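Long-range contacts in outer membrane porin protein 32 (Delftia acidovorans, PDB 2FGQ), which forms anion-selective channels across the bacterial outer membrane as a homotrimeric porin: residues Ala271-Leu276 against Ala293-Lys298; Gly113-Phe118 against Ser240-Ala245. One frame throughout, in Å; residues are numbered along the deposited sequence.

Contact 1 (Ala271-Leu276 against Ala293-Lys298)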
loop_
_atom_site.group_PDB
_atom_site.type_symbol
_atom_site.label_atom_id
_atom_site.label_comp_id
_atom_site.label_asym_id
_atom_site.label_seq_id
_atom_site.Cartn_x
_atom_site.Cartn_y
_atom_site.Cartn_z
ATOM N N ALA A 271 23.448 -30.010 -2.475
ATOM C CA ALA A 271 24.091 -28.722 -2.210
ATOM C C ALA A 271 24.370 -28.675 -0.711
ATOM O O ALA A 271 23.572 -29.195 0.078
ATOM C CB ALA A 271 23.180 -27.541 -2.626
ATOM N N HIS A 272 25.517 -28.125 -0.330
ATOM C CA HIS A 272 25.922 -27.979 1.052
ATOM C C HIS A 272 26.109 -26.487 1.322
ATOM O O HIS A 272 26.587 -25.732 0.476
ATOM C CB HIS A 272 27.308 -28.658 1.307
ATOM C CG HIS A 272 27.396 -30.106 0.933
ATOM N ND1 HIS A 272 27.343 -31.110 1.874
ATOM C CD2 HIS A 272 27.572 -30.718 -0.266
ATOM C CE1 HIS A 272 27.451 -32.285 1.267
ATOM N NE2 HIS A 272 27.580 -32.075 -0.032
ATOM N N GLN A 273 25.815 -26.066 2.529
ATOM C CA GLN A 273 25.913 -24.653 2.882
ATOM C C GLN A 273 26.491 -24.492 4.263
ATOM O O GLN A 273 26.169 -25.235 5.157
ATOM C CB GLN A 273 24.536 -23.988 2.879
ATOM C CG GLN A 273 24.647 -22.468 2.919
ATOM C CD GLN A 273 23.331 -21.767 2.927
ATOM O OE1 GLN A 273 22.336 -22.301 2.403
ATOM N NE2 GLN A 273 23.298 -20.545 3.532
ATOM N N ILE A 274 27.351 -23.502 4.425
ATOM C CA ILE A 274 27.859 -23.098 5.727
ATOM C C ILE A 274 27.676 -21.583 5.842
ATOM O O ILE A 274 28.025 -20.841 4.928
ATOM C CB ILE A 274 29.355 -23.453 5.903
ATOM C CG1 ILE A 274 29.624 -24.918 5.668
ATOM C CG2 ILE A 274 29.810 -23.095 7.322
ATOM C CD1 ILE A 274 31.156 -25.197 5.459
ATOM N N THR A 275 27.143 -21.148 6.979
ATOM C CA THR A 275 26.964 -19.749 7.269
ATOM C C THR A 275 27.470 -19.412 8.654
ATOM O O THR A 275 27.129 -20.093 9.623
ATOM C CB THR A 275 25.482 -19.421 7.227
ATOM O OG1 THR A 275 24.929 -19.924 6.010
ATOM C CG2 THR A 275 25.252 -17.895 7.199
ATOM N N LEU A 276 28.280 -18.354 8.713
ATOM C CA LEU A 276 28.741 -17.753 9.942
ATOM C C LEU A 276 28.093 -16.379 10.097
ATOM O O LEU A 276 28.077 -15.585 9.163
ATOM C CB LEU A 276 30.258 -17.589 9.904
ATOM C CG LEU A 276 30.854 -16.955 11.133
ATOM C CD1 LEU A 276 30.839 -17.890 12.352
ATOM C CD2 LEU A 276 32.308 -16.529 10.786
ATOM N N ALA A 293 28.440 -16.475 4.028
ATOM C CA ALA A 293 27.950 -17.797 3.647
ATOM C C ALA A 293 28.656 -18.357 2.432
ATOM O O ALA A 293 29.127 -17.643 1.546
ATOM C CB ALA A 293 26.493 -17.725 3.371
ATOM N N PHE A 294 28.704 -19.683 2.404
ATOM C CA PHE A 294 29.323 -20.433 1.319
ATOM C C PHE A 294 28.367 -21.545 0.959
ATOM O O PHE A 294 27.997 -22.326 1.820
ATOM C CB PHE A 294 30.678 -21.021 1.771
ATOM C CG PHE A 294 31.408 -21.756 0.692
ATOM C CD1 PHE A 294 31.932 -21.075 -0.393
ATOM C CD2 PHE A 294 31.577 -23.151 0.773
ATOM C CE1 PHE A 294 32.621 -21.768 -1.404
ATOM C CE2 PHE A 294 32.245 -23.848 -0.230
ATOM C CZ PHE A 294 32.787 -23.152 -1.309
ATOM N N LEU A 295 27.973 -21.599 -0.304
ATOM C CA LEU A 295 27.030 -22.555 -0.814
ATOM C C LEU A 295 27.712 -23.323 -1.949
ATOM O O LEU A 295 28.086 -22.765 -2.962
ATOM C CB LEU A 295 25.782 -21.852 -1.330
ATOM C CG LEU A 295 24.578 -22.597 -1.881
ATOM C CD1 LEU A 295 24.021 -23.582 -0.887
ATOM C CD2 LEU A 295 23.457 -21.617 -2.339
ATOM N N LYS A 296 27.844 -24.634 -1.765
ATOM C CA LYS A 296 28.486 -25.497 -2.744
ATOM C C LYS A 296 27.466 -26.394 -3.400
ATOM O O LYS A 296 26.935 -27.290 -2.761
ATOM C CB LYS A 296 29.500 -26.365 -2.011
ATOM C CG LYS A 296 30.272 -27.327 -2.876
ATOM C CD LYS A 296 31.317 -28.067 -1.985
ATOM C CE LYS A 296 32.730 -27.498 -2.115
ATOM N NZ LYS A 296 33.375 -27.180 -0.785
ATOM N N ASN A 297 27.187 -26.141 -4.668
ATOM C CA ASN A 297 26.333 -26.986 -5.458
ATOM C C ASN A 297 27.176 -28.094 -6.065
ATOM O O ASN A 297 28.255 -27.833 -6.560
ATOM C CB ASN A 297 25.710 -26.197 -6.590
ATOM C CG ASN A 297 24.723 -25.161 -6.109
ATOM O OD1 ASN A 297 25.006 -23.914 -6.116
ATOM N ND2 ASN A 297 23.595 -25.625 -5.677
ATOM N N LYS A 298 26.633 -29.301 -6.060
ATOM C CA LYS A 298 27.233 -30.425 -6.795
ATOM C C LYS A 298 26.385 -30.753 -8.016
ATOM O O LYS A 298 25.149 -30.539 -8.049
ATOM C CB LYS A 298 27.347 -31.641 -5.883
ATOM C CG LYS A 298 28.157 -31.420 -4.621
ATOM C CD LYS A 298 29.608 -31.050 -4.889
ATOM C CE LYS A 298 30.490 -32.284 -5.067
ATOM N NZ LYS A 298 31.911 -31.847 -5.385
#
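H272 and I274 pair with K296 and F294 across a β hairpin of the porin barrel, where strand 269-281 turns back into strand 286-297. Two pairs carry the backbone bonds. H272 and K296 form one antiparallel hydrogen-bonded pair, H272 N to K296 O at 2.9 Å and K296 N to H272 O at 2.8 Å. I274 and F294 form the next, I274 N to F294 O and F294 N to I274 O, each 2.9 Å. Between them Q273 faces L295 as a non-hydrogen-bonded pair.

Apolar contacts lie on the inward face, with A271, Q273, T275, A293 and L295. The side chains of Q273 and L295 cross obliquely, and L295 CD1 lies 3.8 Å from Q273 CB. Farther along, the methyl T275 CG2 rests 4.0 Å from A293 CB.

Q273 stretches out fully from a CG anti to the backbone N (chi1 -167°), carrying its amide off the sheet and slanting toward T275, where NE2 gives a bent hydrogen bond to T275 OG1 (3.0 Å, N-H...O 135°). NE2 also makes a weak bond to I112 O. With an alanine here, T275 OG1 would probably lose its amide donor and L295 CD1 part of the chain it packs against. On the other face, H272 turns outward, its ND1 hydrogen-bonded to Y259 OH, while the CG of K298 lies near the edge of the imidazole. There too K296 folds back at its last two torsions, which brings NZ in the plane of the F294 ring, at its edge, 3.6 Å from F294 CE2.

Contact 2 (Gly113-Phe118 against Ser240-Ala245)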
loop_
_atom_site.group_PDB
_atom_site.type_symbol
_atom_site.label_atom_id
_atom_site.label_comp_id
_atom_site.label_asym_id
_atom_site.label_seq_id
_atom_site.Cartn_x
_atom_site.Cartn_y
_atom_site.Cartn_z
ATOM N N GLY A 113 21.996 -16.614 5.266
ATOM C CA GLY A 113 22.332 -17.776 6.060
ATOM C C GLY A 113 21.318 -18.873 6.270
ATOM O O GLY A 113 21.710 -19.877 6.816
ATOM N N PRO A 114 20.030 -18.711 5.960
ATOM C CA PRO A 114 19.047 -19.520 6.657
ATOM C C PRO A 114 18.857 -20.869 5.994
ATOM O O PRO A 114 19.288 -21.133 4.879
ATOM C CB PRO A 114 17.772 -18.694 6.557
ATOM C CG PRO A 114 17.855 -18.118 5.239
ATOM C CD PRO A 114 19.369 -17.812 5.000
ATOM N N PHE A 115 18.179 -21.704 6.728
ATOM C CA PHE A 115 17.701 -22.984 6.203
ATOM C C PHE A 115 16.787 -22.734 5.020
ATOM O O PHE A 115 15.885 -21.869 5.093
ATOM C CB PHE A 115 16.916 -23.662 7.300
ATOM C CG PHE A 115 16.404 -25.025 6.954
ATOM C CD1 PHE A 115 17.288 -26.038 6.616
ATOM C CD2 PHE A 115 15.074 -25.281 6.981
ATOM C CE1 PHE A 115 16.802 -27.341 6.335
ATOM C CE2 PHE A 115 14.579 -26.566 6.708
ATOM C CZ PHE A 115 15.457 -27.577 6.371
ATOM N N MET A 116 16.995 -23.481 3.939
ATOM C CA MET A 116 16.220 -23.277 2.691
ATOM C C MET A 116 15.136 -24.329 2.479
ATOM O O MET A 116 14.585 -24.416 1.394
ATOM C CB MET A 116 17.153 -23.353 1.466
ATOM C CG MET A 116 18.237 -22.376 1.430
ATOM S SD MET A 116 19.294 -22.700 -0.100
ATOM C CE MET A 116 18.158 -22.899 -1.327
ATOM N N GLY A 117 14.887 -25.197 3.459
ATOM C CA GLY A 117 13.908 -26.266 3.263
ATOM C C GLY A 117 12.511 -25.789 2.823
ATOM O O GLY A 117 11.850 -26.422 1.991
ATOM N N PHE A 118 12.063 -24.679 3.407
ATOM C CA PHE A 118 10.742 -24.096 3.059
ATOM C C PHE A 118 10.923 -23.276 1.801
ATOM O O PHE A 118 11.016 -22.036 1.854
ATOM C CB PHE A 118 10.145 -23.272 4.202
ATOM C CG PHE A 118 9.830 -24.059 5.435
ATOM C CD1 PHE A 118 8.597 -24.657 5.554
ATOM C CD2 PHE A 118 10.727 -24.164 6.489
ATOM C CE1 PHE A 118 8.235 -25.347 6.684
ATOM C CE2 PHE A 118 10.389 -24.944 7.646
ATOM C CZ PHE A 118 9.131 -25.501 7.729
ATOM N N SER A 240 16.104 -32.217 3.299
ATOM C CA SER A 240 16.860 -31.054 3.751
ATOM C C SER A 240 17.253 -31.231 5.209
ATOM O O SER A 240 16.458 -31.689 6.015
ATOM C CB SER A 240 16.038 -29.764 3.594
ATOM O OG SER A 240 15.633 -29.547 2.243
ATOM N N TYR A 241 18.487 -30.899 5.537
ATOM C CA TYR A 241 19.052 -31.140 6.864
ATOM C C TYR A 241 19.802 -29.904 7.330
ATOM O O TYR A 241 20.427 -29.234 6.527
ATOM C CB TYR A 241 20.102 -32.248 6.789
ATOM C CG TYR A 241 19.693 -33.544 6.112
ATOM C CD1 TYR A 241 19.666 -33.663 4.738
ATOM C CD2 TYR A 241 19.400 -34.656 6.856
ATOM C CE1 TYR A 241 19.324 -34.852 4.124
ATOM C CE2 TYR A 241 19.045 -35.871 6.246
ATOM C CZ TYR A 241 19.002 -35.946 4.867
ATOM O OH TYR A 241 18.684 -37.135 4.237
ATOM N N MET A 242 19.749 -29.598 8.621
ATOM C CA MET A 242 20.501 -28.442 9.148
ATOM C C MET A 242 20.907 -28.724 10.592
ATOM O O MET A 242 20.170 -29.381 11.340
ATOM C CB MET A 242 19.612 -27.201 9.032
ATOM C CG MET A 242 19.928 -25.967 9.783
ATOM S SD MET A 242 18.263 -25.444 10.646
ATOM C CE MET A 242 18.977 -25.932 12.190
ATOM N N LEU A 243 22.106 -28.268 10.930
ATOM C CA LEU A 243 22.623 -28.283 12.292
ATOM C C LEU A 243 23.325 -26.970 12.510
ATOM O O LEU A 243 24.126 -26.537 11.678
ATOM C CB LEU A 243 23.640 -29.422 12.495
ATOM C CG LEU A 243 24.054 -29.701 13.947
ATOM C CD1 LEU A 243 22.878 -30.010 14.839
ATOM C CD2 LEU A 243 24.992 -30.889 13.981
ATOM N N GLY A 244 23.021 -26.336 13.630
ATOM C CA GLY A 244 23.647 -25.079 13.977
ATOM C C GLY A 244 23.883 -24.893 15.447
ATOM O O GLY A 244 23.305 -25.575 16.304
ATOM N N ALA A 245 24.732 -23.923 15.736
ATOM C CA ALA A 245 25.009 -23.520 17.102
ATOM C C ALA A 245 25.135 -22.012 17.183
ATOM O O ALA A 245 25.573 -21.364 16.237
ATOM C CB ALA A 245 26.265 -24.154 17.595
#
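F115 pushes its ring from the inward-folded loop against S240 and M242 on the barrel wall, strand 235-249. The loop joins strands 86-90 and 137-141, the fifth and sixth of the barrel, and so corresponds to the constriction loop L3 of porins. The ring is the tight part. With CG anti to the backbone N (chi1 -177°), F115 reaches straight at the strand: its CD1 lies 3.5 Å from M242 CB, and its CZ 3.6 Å from S240 CB, both meeting the ring obliquely. M242 bends at its second and third torsions, and its SD comes 4.7 Å from the centroid of the F115 ring, 36° off the normal, a Met-aromatic contact. On the opposite side the backbone N of G117 sits 3.4 Å above the F115 ring, over its centre. A CB on G117 would run into F115 CE2.

Away from the ring the fit slackens. S240 OG comes no closer to the loop than 3.8 Å from G117 CA, and the CB of Y241 points away from the loop, leaving its backbone N at the ring edge. No hydrogen bond joins the two segments. Three backbone atoms of the loop are held by other residues: F115 N by D105 OD2, M116 N by Y262 OH, and G117 O by W121 NE1. The chemistry thus implies that this part of the loop meets strand 235-249 through apolar and sulfur-aromatic fit.

Both contacts reach the same barrel sheet, contact 1 as two of its strands, contact 2 as a loop against one; their centres are about 10 Å apart. In sheet order strand 235-249 of contact 2 is followed by 253-264, then by 269-281 and 286-297 of contact 1; contact 2 also closes before contact 1 opens. They meet through the loop: T275 CG2 packs against G113 CA, T275 OG1 has a weak hydrogen bond with G113 O, and Q273 OE1 lies 4.0 Å from M116 SD. The inward face of contact 1 thus continues the wall, and the side chain of F115 is about 10 Å from bound D-malate, consistent with a loop held near the channel's anion site.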